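Pollen receptor-like kinase 3 (Arabidopsis thaliana, PDB 5WLS) acts as a receptor-like kinase of pollen, probably phosphorylating serine or threonine residues, with a SERK-like leucine-rich-repeat extracellular domain. Local coordinates at residues A[94-99]-A[119-124]; A[46-51]-A[71-76]; A[57-62]-A[82-87]. All blocks are in the same frame, centred on the assembly; numbering follows the deposited sequence.

Overall arrangement
All three contacts join successive turns of one leucine-rich-repeat solenoid, their segments beginning 25 residues apart. Contacts 1 and 2 lie in the main sheet, with centres about 10 Å apart; strand 70-72 of contact 2 is the neighbour of strand 93-95 of contact 1, and one N-linked sugar touches both. Contact 3 involves helix 59-63 and the 82-87 turn, its centre about 15 Å from each of the others. Along the chain, contacts 2 and 3 interleave, whereas contact 1 opens only after both have closed. Leu73 and Ile71 meet Ile57, Leu62 and Phe85, so the sheet and the outer turns share one hydrophobic core.

Contact 1 (A[94-99]-A[119-124]); sequences LLLSNN and VFLDNN. With NAG (2-acetamido-2-deoxy-beta-D-glucopyranose), chain C.
The carbonyl oxygen of Leu96 receives two side-chain amides, a nearly straight hydrogen bond from Asn124 ND2 at 3.2 Å and a weak one from Asn99 ND2. This is the asparagine ladder of a leucine-rich-repeat solenoid: each asparagine ties its own turn to the one before, Asn99 bonding Leu73 O more strongly while its OD1 accepts Leu78 N. Asparagine suits the place because one amide both donates and accepts; Asn124 keeps Leu96 O nearly in its amide plane and offers OD1 to Phe101 N. Ahead of the ladder the strands pair in parallel, with Phe120 N donating to Leu94 O at 2.9 Å and Leu96 N to Phe120 O.

The strand side chains alternate. Leu94 and Val119 face the core, where Leu96 CD1 also meets Leu121 CD2 at 4.0 Å, while Leu95 and Phe120 lie side by side on the concave face, Leu95 CD1 obliquely 3.8 Å from Phe120 CD2. Next to them Ser97 OG gives a short bond to Asp122 OD1, 2.5 Å, on the syn lone pair. Asp122 can receive it because its CG is folded between its own backbone N and carbonyl carbon (chi1 52°). With an alanine in place of Asp122, the Ser97 hydroxyl would probably lose this acceptor and be set free to turn. Asn98, its backbone N bonded to Asp122 O, carries an N-linked sugar: ND2 is joined covalently to NAG C1, and the acetyl methyl C8 comes back to 3.5 Å from Ser97 CB.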
loop_
_atom_site.group_PDB
_atom_site.type_symbol
_atom_site.label_atom_id
_atom_site.label_comp_id
_atom_site.label_asym_id
_atom_site.label_seq_id
_atom_site.Cartn_x
_atom_site.Cartn_y
_atom_site.Cartn_z
ATOM N N LEU A 94 2.663 3.859 -0.392
ATOM C CA LEU A 94 1.476 3.409 0.334
ATOM C C LEU A 94 1.870 2.199 1.177
ATOM O O LEU A 94 1.939 1.073 0.672
ATOM C CB LEU A 94 0.338 3.073 -0.626
ATOM C CG LEU A 94 -0.954 2.580 0.024
ATOM C CD1 LEU A 94 -1.477 3.607 1.014
ATOM C CD2 LEU A 94 -1.998 2.296 -1.043
ATOM N N LEU A 95 2.133 2.438 2.459
ATOM C CA LEU A 95 2.607 1.417 3.383
ATOM C C LEU A 95 1.524 1.172 4.425
ATOM O O LEU A 95 1.286 2.014 5.299
ATOM C CB LEU A 95 3.916 1.842 4.037
ATOM C CG LEU A 95 5.206 1.401 3.339
ATOM C CD1 LEU A 95 5.243 1.837 1.882
ATOM C CD2 LEU A 95 6.413 1.934 4.088
ATOM N N LEU A 96 0.887 0.009 4.341
ATOM C CA LEU A 96 -0.183 -0.377 5.252
ATOM C C LEU A 96 0.083 -1.753 5.875
ATOM O O LEU A 96 -0.846 -2.508 6.077
ATOM C CB LEU A 96 -1.542 -0.361 4.530
ATOM C CG LEU A 96 -1.968 0.966 3.890
ATOM C CD1 LEU A 96 -3.229 0.783 3.070
ATOM C CD2 LEU A 96 -2.166 2.033 4.963
ATOM N N SER A 97 1.346 -2.095 6.146
ATOM C CA SER A 97 1.740 -3.382 6.717
ATOM C C SER A 97 0.996 -3.737 7.996
ATOM O O SER A 97 0.606 -2.871 8.792
ATOM C CB SER A 97 3.233 -3.366 6.999
ATOM O OG SER A 97 4.011 -3.530 5.823
ATOM N N ASN A 98 0.692 -5.023 8.102
ATOM C CA ASN A 98 0.033 -5.628 9.263
ATOM C C ASN A 98 -1.183 -4.774 9.722
ATOM O O ASN A 98 -1.183 -4.129 10.780
ATOM C CB ASN A 98 0.990 -5.772 10.464
ATOM C CG ASN A 98 2.368 -6.078 10.137
ATOM O OD1 ASN A 98 2.983 -5.226 9.595
ATOM N ND2 ASN A 98 2.884 -7.158 10.629
ATOM N N ASN A 99 -2.182 -4.636 8.846
ATOM C CA ASN A 99 -3.472 -4.071 9.244
ATOM C C ASN A 99 -4.505 -5.150 8.950
ATOM O O ASN A 99 -4.148 -6.289 8.639
ATOM C CB ASN A 99 -3.792 -2.744 8.535
ATOM C CG ASN A 99 -3.177 -1.511 9.220
ATOM O OD1 ASN A 99 -3.568 -1.116 10.331
ATOM N ND2 ASN A 99 -2.168 -0.948 8.583
ATOM N N VAL A 119 4.218 -0.059 -2.726
ATOM C CA VAL A 119 2.919 -0.521 -2.237
ATOM C C VAL A 119 3.165 -1.722 -1.330
ATOM O O VAL A 119 3.515 -2.811 -1.813
ATOM C CB VAL A 119 1.974 -0.901 -3.383
ATOM C CG1 VAL A 119 0.695 -1.490 -2.829
ATOM C CG2 VAL A 119 1.682 0.314 -4.252
ATOM N N PHE A 120 3.002 -1.528 -0.022
ATOM C CA PHE A 120 3.128 -2.595 0.964
ATOM C C PHE A 120 1.742 -2.833 1.556
ATOM O O PHE A 120 1.235 -2.002 2.317
ATOM C CB PHE A 120 4.139 -2.234 2.055
ATOM C CG PHE A 120 5.574 -2.168 1.579
ATOM C CD1 PHE A 120 6.594 -2.698 2.351
ATOM C CD2 PHE A 120 5.906 -1.560 0.379
ATOM C CE1 PHE A 120 7.909 -2.634 1.926
ATOM C CE2 PHE A 120 7.216 -1.495 -0.052
ATOM C CZ PHE A 120 8.220 -2.034 0.725
ATOM N N LEU A 121 1.130 -3.967 1.205
ATOM C CA LEU A 121 -0.179 -4.351 1.727
ATOM C C LEU A 121 -0.107 -5.664 2.494
ATOM O O LEU A 121 -1.137 -6.309 2.713
ATOM C CB LEU A 121 -1.202 -4.450 0.595
ATOM C CG LEU A 121 -1.402 -3.190 -0.247
ATOM C CD1 LEU A 121 -2.491 -3.397 -1.293
ATOM C CD2 LEU A 121 -1.721 -1.996 0.641
ATOM N N ASP A 122 1.094 -6.074 2.888
ATOM C CA ASP A 122 1.300 -7.399 3.448
ATOM C C ASP A 122 0.529 -7.588 4.750
ATOM O O ASP A 122 0.332 -6.651 5.528
ATOM C CB ASP A 122 2.788 -7.645 3.703
ATOM C CG ASP A 122 3.432 -6.540 4.521
ATOM O OD1 ASP A 122 3.111 -5.355 4.287
ATOM O OD2 ASP A 122 4.242 -6.859 5.415
ATOM N N ASN A 123 0.085 -8.827 4.966
ATOM C CA ASN A 123 -0.477 -9.280 6.237
ATOM C C ASN A 123 -1.755 -8.533 6.613
ATOM O O ASN A 123 -2.030 -8.284 7.790
ATOM C CB ASN A 123 0.559 -9.187 7.357
ATOM C CG ASN A 123 1.727 -10.121 7.134
ATOM O OD1 ASN A 123 1.549 -11.325 6.956
ATOM N ND2 ASN A 123 2.936 -9.566 7.131
ATOM N N ASN A 124 -2.553 -8.177 5.609
ATOM C CA ASN A 124 -3.936 -7.806 5.872
ATOM C C ASN A 124 -4.792 -9.036 5.609
ATOM O O ASN A 124 -4.293 -10.162 5.700
ATOM C CB ASN A 124 -4.358 -6.611 5.018
ATOM C CG ASN A 124 -3.784 -5.302 5.534
ATOM O OD1 ASN A 124 -4.521 -4.406 5.939
ATOM N ND2 ASN A 124 -2.459 -5.196 5.538
HETATM C C1 NAG C . 4.194 -7.733 10.495
HETATM C C2 NAG C . 5.461 -6.915 10.683
HETATM C C3 NAG C . 6.669 -7.828 10.841
HETATM C C4 NAG C . 6.517 -8.759 12.036
HETATM C C5 NAG C . 5.135 -9.469 11.943
HETATM C C6 NAG C . 4.733 -10.138 13.250
HETATM C C7 NAG C . 6.077 -4.740 9.739
HETATM C C8 NAG C . 6.274 -3.936 8.542
HETATM N N2 NAG C . 5.689 -6.008 9.558
HETATM O O3 NAG C . 7.860 -7.032 10.910
HETATM O O4 NAG C . 7.492 -9.798 11.922
HETATM O O5 NAG C . 4.033 -8.616 11.572
HETATM O O6 NAG C . 5.116 -9.391 14.405
HETATM O O7 NAG C . 6.244 -4.271 10.885
#

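Contact 2 (A[46-51]-A[71-76]); sequences IHVTRL and IRLDNN. With NAG (2-acetamido-2-deoxy-beta-D-glucopyranose), chain C.
His47 and Arg72 lie side by side on the concave face of the leucine-rich-repeat sheet, both with CG anti to the backbone N (chi1 -176° for His47). Arg72 CD sits over the imidazole face, 3.4 Å from the ring centroid, in a CH-pi contact, and the guanidinium runs on almost parallel to the ring, the planes 6° apart. A long, flat-ended arginine suits this place, since its methylenes cover a ring while NE reaches Asp74 OD2 in a salt bridge of 2.9 Å, met from above the carboxylate plane. His47 and Asp74 are also held from outside: His47 ND1 by Tyr36 OH, Asp74 OD1 by Ser97 N.

The opposite, core-facing side is tightly packed, as beta-branched and leucine side chains allow. Val48 CG2 comes within 3.4 Å of Leu73 CD2, beneath parallel strands joined by Arg72 N to Ile46 O at 2.9 Å and by Val48 N to Arg72 O. Asn76 begins the asparagine ladder here, its OD1 accepting both Leu51 N, at 2.9 Å, and Leu53 N.

Beyond the strands, on the solvent side, the contact loosens. Arg50 N has only weak bonds, to the carbonyls of Asp74 and Asn75, and its exposed guanidinium merely stacks on the Asn75 amide, with NH2 3.7 Å from ND2. Asn75 ND2 in turn donates nearly straight to O7 of the sugar carried by Asn98, at 2.9 Å. With Arg72 CD over its face and the guanidinium close by, a protonated imidazole would tend to be disfavoured, an effect that Asp74, salt-bridged to Arg72, probably offsets in part.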
loop_
_atom_site.group_PDB
_atom_site.type_symbol
_atom_site.label_atom_id
_atom_site.label_comp_id
_atom_site.label_asym_id
_atom_site.label_seq_id
_atom_site.Cartn_x
_atom_site.Cartn_y
_atom_site.Cartn_z
ATOM N N ILE A 46 2.621 11.142 6.082
ATOM C CA ILE A 46 2.043 10.801 7.377
ATOM C C ILE A 46 2.608 9.452 7.790
ATOM O O ILE A 46 2.514 8.477 7.037
ATOM C CB ILE A 46 0.505 10.762 7.335
ATOM C CG1 ILE A 46 -0.064 12.161 7.084
ATOM C CG2 ILE A 46 -0.051 10.178 8.626
ATOM C CD1 ILE A 46 -1.560 12.179 6.844
ATOM N N HIS A 47 3.204 9.399 8.979
ATOM C CA HIS A 47 3.910 8.213 9.464
ATOM C C HIS A 47 3.480 7.960 10.907
ATOM O O HIS A 47 4.157 8.386 11.845
ATOM C CB HIS A 47 5.423 8.417 9.335
ATOM C CG HIS A 47 6.241 7.221 9.716
ATOM N ND1 HIS A 47 7.612 7.191 9.580
ATOM C CD2 HIS A 47 5.889 6.025 10.245
ATOM C CE1 HIS A 47 8.069 6.024 9.996
ATOM N NE2 HIS A 47 7.044 5.299 10.408
ATOM N N VAL A 48 2.366 7.255 11.089
ATOM C CA VAL A 48 1.871 6.913 12.418
ATOM C C VAL A 48 1.653 5.406 12.480
ATOM O O VAL A 48 0.939 4.837 11.645
ATOM C CB VAL A 48 0.589 7.683 12.783
ATOM C CG1 VAL A 48 0.910 9.150 12.998
ATOM C CG2 VAL A 48 -0.459 7.552 11.703
ATOM N N THR A 49 2.285 4.759 13.460
ATOM C CA THR A 49 2.296 3.306 13.561
ATOM C C THR A 49 2.117 2.886 15.012
ATOM O O THR A 49 2.499 3.609 15.936
ATOM C CB THR A 49 3.604 2.706 13.017
ATOM O OG1 THR A 49 4.720 3.277 13.711
ATOM C CG2 THR A 49 3.742 2.966 11.526
ATOM N N ARG A 50 1.531 1.700 15.199
ATOM C CA ARG A 50 1.393 1.072 16.515
ATOM C C ARG A 50 0.614 1.962 17.479
ATOM O O ARG A 50 0.976 2.114 18.648
ATOM C CB ARG A 50 2.759 0.716 17.102
ATOM C CG ARG A 50 3.655 -0.077 16.169
ATOM C CD ARG A 50 4.854 -0.636 16.910
ATOM N NE ARG A 50 5.856 -1.172 15.996
ATOM C CZ ARG A 50 5.926 -2.437 15.597
ATOM N NH1 ARG A 50 5.049 -3.329 16.034
ATOM N NH2 ARG A 50 6.885 -2.808 14.760
ATOM N N LEU A 51 -0.469 2.559 16.990
ATOM C CA LEU A 51 -1.368 3.328 17.835
ATOM C C LEU A 51 -2.727 2.661 17.979
ATOM O O LEU A 51 -3.635 3.245 18.580
ATOM C CB LEU A 51 -1.541 4.747 17.293
ATOM C CG LEU A 51 -0.340 5.692 17.345
ATOM C CD1 LEU A 51 -0.682 7.009 16.662
ATOM C CD2 LEU A 51 0.137 5.934 18.769
ATOM N N ILE A 71 2.235 7.782 2.690
ATOM C CA ILE A 71 1.386 7.354 3.792
ATOM C C ILE A 71 1.941 6.041 4.325
ATOM O O ILE A 71 2.162 5.100 3.555
ATOM C CB ILE A 71 -0.081 7.181 3.354
ATOM C CG1 ILE A 71 -0.709 8.540 3.034
ATOM C CG2 ILE A 71 -0.883 6.453 4.429
ATOM C CD1 ILE A 71 -2.023 8.447 2.290
ATOM N N ARG A 72 2.165 5.980 5.639
ATOM C CA ARG A 72 2.684 4.780 6.296
ATOM C C ARG A 72 1.918 4.599 7.604
ATOM O O ARG A 72 2.153 5.317 8.581
ATOM C CB ARG A 72 4.189 4.873 6.524
ATOM C CG ARG A 72 4.736 3.877 7.537
ATOM C CD ARG A 72 6.251 3.958 7.638
ATOM N NE ARG A 72 6.849 2.661 7.946
ATOM C CZ ARG A 72 8.151 2.403 7.878
ATOM N NH1 ARG A 72 8.995 3.355 7.510
ATOM N NH2 ARG A 72 8.610 1.197 8.183
ATOM N N LEU A 73 0.999 3.639 7.612
ATOM C CA LEU A 73 0.113 3.370 8.738
ATOM C C LEU A 73 0.325 1.957 9.260
ATOM O O LEU A 73 -0.629 1.248 9.586
ATOM C CB LEU A 73 -1.342 3.583 8.336
ATOM C CG LEU A 73 -1.665 4.960 7.757
ATOM C CD1 LEU A 73 -3.034 4.984 7.131
ATOM C CD2 LEU A 73 -1.584 5.992 8.852
ATOM N N ASP A 74 1.589 1.540 9.347
ATOM C CA ASP A 74 1.906 0.154 9.666
ATOM C C ASP A 74 1.458 -0.240 11.069
ATOM O O ASP A 74 1.402 0.578 11.989
ATOM C CB ASP A 74 3.414 -0.082 9.540
ATOM C CG ASP A 74 3.911 0.068 8.113
ATOM O OD1 ASP A 74 3.114 -0.156 7.177
ATOM O OD2 ASP A 74 5.102 0.408 7.919
ATOM N N ASN A 75 1.101 -1.511 11.207
ATOM C CA ASN A 75 0.794 -2.157 12.484
ATOM C C ASN A 75 -0.239 -1.368 13.303
ATOM O O ASN A 75 0.044 -0.815 14.369
ATOM C CB ASN A 75 2.076 -2.430 13.298
ATOM C CG ASN A 75 3.099 -3.213 12.512
ATOM O OD1 ASN A 75 2.887 -4.384 12.211
ATOM N ND2 ASN A 75 4.227 -2.584 12.200
ATOM N N ASN A 76 -1.455 -1.327 12.772
ATOM C CA ASN A 76 -2.595 -0.801 13.511
ATOM C C ASN A 76 -3.712 -1.828 13.373
ATOM O O ASN A 76 -3.476 -3.019 13.137
ATOM C CB ASN A 76 -2.994 0.586 12.986
ATOM C CG ASN A 76 -2.055 1.680 13.450
ATOM O OD1 ASN A 76 -2.107 2.112 14.601
ATOM N ND2 ASN A 76 -1.204 2.151 12.545
HETATM C C1 NAG C . 4.194 -7.733 10.495
HETATM C C2 NAG C . 5.461 -6.915 10.683
HETATM C C3 NAG C . 6.669 -7.828 10.841
HETATM C C4 NAG C . 6.517 -8.759 12.036
HETATM C C5 NAG C . 5.135 -9.469 11.943
HETATM C C6 NAG C . 4.733 -10.138 13.250
HETATM C C7 NAG C . 6.077 -4.740 9.739
HETATM C C8 NAG C . 6.274 -3.936 8.542
HETATM N N2 NAG C . 5.689 -6.008 9.558
HETATM O O3 NAG C . 7.860 -7.032 10.910
HETATM O O4 NAG C . 7.492 -9.798 11.922
HETATM O O5 NAG C . 4.033 -8.616 11.572
HETATM O O6 NAG C . 5.116 -9.391 14.405
HETATM O O7 NAG C . 6.244 -4.271 10.885
#

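Contact 3 (A[57-62]-A[82-87]); sequences INIEDL and LPPFFK
A single methyl group, CD1 of Ile59, touches three consecutive residues of the next turn, Pro83, Pro84 and Phe85. The contact lies away from the main sheet of the leucine-rich-repeat solenoid, where the short, weakly bonded helix 59-63 packs beside a turn that becomes a 3-10 segment at 85-87. The leucine-proline sequence of that turn fits the plant-specific repeat type.

CD1 lies over one face of the Phe85 ring, 4.0 Å from the centroid and 16° off the ring normal, a CH-pi contact offset toward the rim. The same methyl is 3.6 Å from Pro83 CB and 3.7 Å from Pro84 CD, and closest, at 3.3 Å, to Pro84 C. Ile59 reaches so far because its CG1 stands anti to the carbonyl carbon (chi1 -83°) and the chain then extends to CD1. Isoleucine suits the place because its delta methyl reaches the ring while its beta branch, CG2, meets Lys87 CB. Prolines suit the other wall: their rings are rigid, and Pro84 centres an inverse gamma turn that brings Phe85 N back toward Pro83 O in a weak bond.

Ile57 adds a second approach, crossing Phe85 at about a right angle so that its CD1 meets the ring edge at CZ, 3.9 Å away. Phe85 also touches Ile71 of the sheet. At its solvent edge the contact becomes looser and polar. Glu60 OE1 makes a long, weak ion pair with Lys63 NZ. Glu60 and Lys87 carry opposite charges but do not pair, Glu60 OE2 standing 5.0 Å from Lys87 NZ and closer, at 3.9 Å, to Lys87 CE.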
loop_
_atom_site.group_PDB
_atom_site.type_symbol
_atom_site.label_atom_id
_atom_site.label_comp_id
_atom_site.label_asym_id
_atom_site.label_seq_id
_atom_site.Cartn_x
_atom_site.Cartn_y
_atom_site.Cartn_z
ATOM N N ILE A 57 -10.388 5.477 7.625
ATOM C CA ILE A 57 -9.716 6.570 6.936
ATOM C C ILE A 57 -10.727 7.277 6.045
ATOM O O ILE A 57 -11.459 6.633 5.283
ATOM C CB ILE A 57 -8.526 6.043 6.121
ATOM C CG1 ILE A 57 -7.413 5.577 7.055
ATOM C CG2 ILE A 57 -8.016 7.110 5.163
ATOM C CD1 ILE A 57 -6.411 4.699 6.373
ATOM N N ASN A 58 -10.779 8.602 6.144
ATOM C CA ASN A 58 -11.601 9.430 5.266
ATOM C C ASN A 58 -10.645 10.165 4.334
ATOM O O ASN A 58 -10.019 11.155 4.724
ATOM C CB ASN A 58 -12.478 10.390 6.062
ATOM C CG ASN A 58 -13.554 11.032 5.208
ATOM O OD1 ASN A 58 -13.599 10.835 3.994
ATOM N ND2 ASN A 58 -14.436 11.794 5.843
ATOM N N ILE A 59 -10.545 9.676 3.097
ATOM C CA ILE A 59 -9.526 10.155 2.174
ATOM C C ILE A 59 -9.832 11.557 1.654
ATOM O O ILE A 59 -8.921 12.254 1.192
ATOM C CB ILE A 59 -9.358 9.097 1.065
ATOM C CG1 ILE A 59 -8.409 8.011 1.570
ATOM C CG2 ILE A 59 -8.847 9.688 -0.244
ATOM C CD1 ILE A 59 -8.237 6.870 0.639
ATOM N N GLU A 60 -11.078 12.021 1.771
ATOM C CA GLU A 60 -11.367 13.404 1.407
ATOM C C GLU A 60 -10.598 14.379 2.289
ATOM O O GLU A 60 -10.225 15.467 1.835
ATOM C CB GLU A 60 -12.870 13.679 1.498
ATOM C CG GLU A 60 -13.720 12.854 0.542
ATOM C CD GLU A 60 -13.457 13.184 -0.917
ATOM O OE1 GLU A 60 -13.103 14.344 -1.215
ATOM O OE2 GLU A 60 -13.612 12.281 -1.767
ATOM N N ASP A 61 -10.343 14.007 3.547
ATOM C CA ASP A 61 -9.463 14.806 4.394
ATOM C C ASP A 61 -8.045 14.847 3.833
ATOM O O ASP A 61 -7.411 15.908 3.803
ATOM C CB ASP A 61 -9.454 14.253 5.821
ATOM C CG ASP A 61 -10.800 14.386 6.505
ATOM O OD1 ASP A 61 -11.561 15.310 6.151
ATOM O OD2 ASP A 61 -11.093 13.570 7.403
ATOM N N LEU A 62 -7.531 13.700 3.379
ATOM C CA LEU A 62 -6.162 13.654 2.874
ATOM C C LEU A 62 -6.026 14.308 1.506
ATOM O O LEU A 62 -4.910 14.667 1.115
ATOM C CB LEU A 62 -5.665 12.208 2.801
ATOM C CG LEU A 62 -5.714 11.331 4.055
ATOM C CD1 LEU A 62 -5.177 9.941 3.739
ATOM C CD2 LEU A 62 -4.945 11.959 5.209
ATOM N N LEU A 82 -10.434 -1.552 1.376
ATOM C CA LEU A 82 -9.279 -0.688 1.190
ATOM C C LEU A 82 -9.755 0.689 0.755
ATOM O O LEU A 82 -10.445 0.802 -0.269
ATOM C CB LEU A 82 -8.325 -1.281 0.157
ATOM C CG LEU A 82 -7.025 -0.502 -0.038
ATOM C CD1 LEU A 82 -6.140 -0.671 1.186
ATOM C CD2 LEU A 82 -6.292 -1.000 -1.275
ATOM N N PRO A 83 -9.430 1.746 1.490
ATOM C CA PRO A 83 -9.960 3.068 1.170
ATOM C C PRO A 83 -9.435 3.543 -0.171
ATOM O O PRO A 83 -8.363 3.107 -0.619
ATOM C CB PRO A 83 -9.442 3.943 2.325
ATOM C CG PRO A 83 -9.124 2.980 3.424
ATOM C CD PRO A 83 -8.630 1.755 2.723
ATOM N N PRO A 84 -10.161 4.423 -0.844
ATOM C CA PRO A 84 -9.812 4.762 -2.229
ATOM C C PRO A 84 -8.565 5.621 -2.345
ATOM O O PRO A 84 -8.657 6.810 -2.664
ATOM C CB PRO A 84 -11.056 5.514 -2.714
ATOM C CG PRO A 84 -11.589 6.155 -1.477
ATOM C CD PRO A 84 -11.338 5.172 -0.369
ATOM N N PHE A 85 -7.391 5.037 -2.093
ATOM C CA PHE A 85 -6.162 5.821 -2.118
ATOM C C PHE A 85 -5.836 6.365 -3.502
ATOM O O PHE A 85 -4.978 7.249 -3.612
ATOM C CB PHE A 85 -4.993 4.987 -1.586
ATOM C CG PHE A 85 -5.027 4.787 -0.098
ATOM C CD1 PHE A 85 -5.541 3.621 0.447
ATOM C CD2 PHE A 85 -4.561 5.772 0.758
ATOM C CE1 PHE A 85 -5.580 3.439 1.817
ATOM C CE2 PHE A 85 -4.598 5.595 2.127
ATOM C CZ PHE A 85 -5.108 4.428 2.658
ATOM N N PHE A 86 -6.496 5.871 -4.553
ATOM C CA PHE A 86 -6.294 6.401 -5.896
ATOM C C PHE A 86 -6.785 7.833 -6.056
ATOM O O PHE A 86 -6.501 8.455 -7.084
ATOM C CB PHE A 86 -6.991 5.504 -6.922
ATOM C CG PHE A 86 -8.439 5.246 -6.621
ATOM C CD1 PHE A 86 -8.823 4.112 -5.927
ATOM C CD2 PHE A 86 -9.419 6.133 -7.043
ATOM C CE1 PHE A 86 -10.154 3.867 -5.654
ATOM C CE2 PHE A 86 -10.751 5.894 -6.770
ATOM C CZ PHE A 86 -11.120 4.760 -6.076
ATOM N N LYS A 87 -7.514 8.366 -5.079
ATOM C CA LYS A 87 -7.946 9.755 -5.109
ATOM C C LYS A 87 -6.838 10.729 -4.735
ATOM O O LYS A 87 -7.029 11.943 -4.859
ATOM C CB LYS A 87 -9.147 9.928 -4.184
ATOM C CG LYS A 87 -10.444 9.368 -4.744
ATOM C CD LYS A 87 -11.369 8.972 -3.609
ATOM C CE LYS A 87 -12.845 9.159 -3.946
ATOM N NZ LYS A 87 -13.270 8.693 -5.295
#